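Local coordinates for protein EvdMO1 (Micromonospora carbonacea, PDB 5T39) that probably transfers methyl groups from S-adenosylmethionine in everninomicin biosynthesis, through the methyltransferase domain of a bifunctional methyltransferase-oxidase, at residues A68-F73 with T99-L104. Sequence-based numbering, arbitrary orientation. Where two conformers were deposited one is given.
Sequences AFYEAF and TSILGL
Tyr-70 reaches from the last turn of helix 62-72 to Thr-99, just before strand 100-105, and Ile-101 within it, joining a helix to the central sheet of the Rossmann-like methyltransferase fold. Strand 78-82 lies between them in the sequence and next to strand 100-105 in the sheet, and its Ile-79 touches all three side chains. The contact is small, burying 78 Å² in total, and is centred on the phenol oxygen. Tyr-70 and Thr-99 approach from opposite directions, and the methyl CG2 of Thr-99 arrives at the edge of the ring, near its plane, 3.4 Å from Tyr-70 OH. In Thr-99, OG1 stands beside the backbone N (chi1 -60°) and hydrogen-bonds the carbonyl oxygen of Ala-76, which leaves CG2 anti to that N and facing the phenol. The hydroxyl of Tyr-70 is likewise engaged, with the carbonyl oxygen of Leu-93 in helix 88-94, and two methyl groups, Thr-99 CG2 and Ile-101 CD1, pack against the same oxygen. One face of the Tyr-70 ring carries CD2 of Phe-69, 3.9 Å above the plane and offset toward the rim. Beyond Thr-99, the end of the Ile-101 side chain swings closer, its CD1 lying 4.1 Å from Tyr-70 OH.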
loop_
_atom_site.group_PDB
_atom_site.type_symbol
_atom_site.label_atom_id
_atom_site.label_comp_id
_atom_site.label_asym_id
_atom_site.label_seq_id
_atom_site.Cartn_x
_atom_site.Cartn_y
_atom_site.Cartn_z
ATOM N N ALA A 68 12.023 -4.450 -6.713
ATOM C CA ALA A 68 12.384 -5.029 -5.425
ATOM C C ALA A 68 11.376 -6.085 -4.995
ATOM O O ALA A 68 11.750 -7.124 -4.439
ATOM C CB ALA A 68 12.518 -3.938 -4.364
ATOM N N PHE A 69 10.091 -5.833 -5.244
ATOM C CA PHE A 69 9.047 -6.784 -4.878
ATOM C C PHE A 69 9.258 -8.116 -5.590
ATOM O O PHE A 69 9.186 -9.184 -4.972
ATOM C CB PHE A 69 7.688 -6.181 -5.232
ATOM C CG PHE A 69 6.522 -7.022 -4.810
ATOM C CD1 PHE A 69 5.959 -6.860 -3.555
ATOM C CD2 PHE A 69 5.974 -7.945 -5.671
ATOM C CE1 PHE A 69 4.887 -7.613 -3.164
ATOM C CE2 PHE A 69 4.898 -8.693 -5.287
ATOM C CZ PHE A 69 4.348 -8.526 -4.034
ATOM N N TYR A 70 9.524 -8.064 -6.894
ATOM C CA TYR A 70 9.718 -9.282 -7.669
ATOM C C TYR A 70 11.096 -9.906 -7.474
ATOM O O TYR A 70 11.270 -11.092 -7.784
ATOM C CB TYR A 70 9.412 -9.008 -9.139
ATOM C CG TYR A 70 7.937 -8.820 -9.407
ATOM C CD1 TYR A 70 7.019 -9.761 -8.976
ATOM C CD2 TYR A 70 7.466 -7.714 -10.098
ATOM C CE1 TYR A 70 5.670 -9.613 -9.231
ATOM C CE2 TYR A 70 6.115 -7.554 -10.353
ATOM C CZ TYR A 70 5.221 -8.506 -9.917
ATOM O OH TYR A 70 3.876 -8.364 -10.166
ATOM N N GLU A 71 12.070 -9.160 -6.944
ATOM C CA GLU A 71 13.290 -9.802 -6.451
ATOM C C GLU A 71 12.973 -10.680 -5.249
ATOM O O GLU A 71 13.511 -11.785 -5.116
ATOM C CB GLU A 71 14.350 -8.751 -6.094
ATOM C CG GLU A 71 15.033 -8.128 -7.300
ATOM C CD GLU A 71 15.897 -6.914 -6.966
ATOM O OE1 GLU A 71 15.828 -6.400 -5.827
ATOM O OE2 GLU A 71 16.645 -6.470 -7.868
ATOM N N ALA A 72 12.079 -10.212 -4.378
ATOM C CA ALA A 72 11.694 -10.970 -3.193
ATOM C C ALA A 72 10.776 -12.139 -3.540
ATOM O O ALA A 72 10.856 -13.196 -2.897
ATOM C CB ALA A 72 10.990 -10.033 -2.210
ATOM N N PHE A 73 9.866 -11.944 -4.507
ATOM C CA PHE A 73 8.819 -12.909 -4.840
ATOM C C PHE A 73 8.832 -13.180 -6.345
ATOM O O PHE A 73 7.887 -12.849 -7.066
ATOM C CB PHE A 73 7.463 -12.380 -4.371
ATOM C CG PHE A 73 7.420 -12.098 -2.897
ATOM C CD1 PHE A 73 7.498 -13.136 -1.981
ATOM C CD2 PHE A 73 7.325 -10.805 -2.421
ATOM C CE1 PHE A 73 7.472 -12.896 -0.626
ATOM C CE2 PHE A 73 7.307 -10.563 -1.047
ATOM C CZ PHE A 73 7.388 -11.604 -0.162
ATOM N N THR A 99 0.952 -12.071 -14.287
ATOM C CA THR A 99 0.667 -11.742 -12.885
ATOM C C THR A 99 -0.596 -10.883 -12.803
ATOM O O THR A 99 -0.690 -9.868 -13.488
ATOM C CB THR A 99 1.860 -11.043 -12.159
ATOM O OG1 THR A 99 3.025 -11.886 -12.160
ATOM C CG2 THR A 99 1.513 -10.703 -10.706
ATOM N N SER A 100 -1.533 -11.274 -11.928
ATOM C CA SER A 100 -2.776 -10.549 -11.700
ATOM C C SER A 100 -2.688 -9.886 -10.336
ATOM O O SER A 100 -2.104 -10.444 -9.405
ATOM C CB SER A 100 -3.996 -11.481 -11.727
ATOM O OG SER A 100 -4.010 -12.382 -10.634
ATOM N N ILE A 101 -3.263 -8.688 -10.235
ATOM C CA ILE A 101 -3.175 -7.875 -9.032
ATOM C C ILE A 101 -4.582 -7.536 -8.577
ATOM O O ILE A 101 -5.409 -7.113 -9.391
ATOM C CB ILE A 101 -2.420 -6.560 -9.291
ATOM C CG1 ILE A 101 -1.219 -6.751 -10.226
ATOM C CG2 ILE A 101 -2.077 -5.896 -7.941
ATOM C CD1 ILE A 101 -0.181 -7.645 -9.684
ATOM N N LEU A 102 -4.839 -7.666 -7.278
ATOM C CA LEU A 102 -6.021 -7.102 -6.643
ATOM C C LEU A 102 -5.543 -5.959 -5.768
ATOM O O LEU A 102 -4.764 -6.183 -4.841
ATOM C CB LEU A 102 -6.751 -8.143 -5.797
ATOM C CG LEU A 102 -7.951 -7.611 -5.000
ATOM C CD1 LEU A 102 -9.037 -7.016 -5.887
ATOM C CD2 LEU A 102 -8.542 -8.720 -4.148
ATOM N N GLY A 103 -5.977 -4.743 -6.073
ATOM C CA GLY A 103 -5.638 -3.569 -5.282
ATOM C C GLY A 103 -6.849 -3.101 -4.494
ATOM O O GLY A 103 -7.927 -2.912 -5.055
ATOM N N LEU A 104 -6.656 -2.929 -3.192
ATOM C CA LEU A 104 -7.702 -2.467 -2.293
ATOM C C LEU A 104 -7.421 -1.029 -1.890
ATOM O O LEU A 104 -6.277 -0.675 -1.574
ATOM C CB LEU A 104 -7.769 -3.337 -1.041
ATOM C CG LEU A 104 -8.011 -4.829 -1.304
ATOM C CD1 LEU A 104 -8.132 -5.550 0.013
ATOM C CD2 LEU A 104 -9.242 -5.065 -2.179
#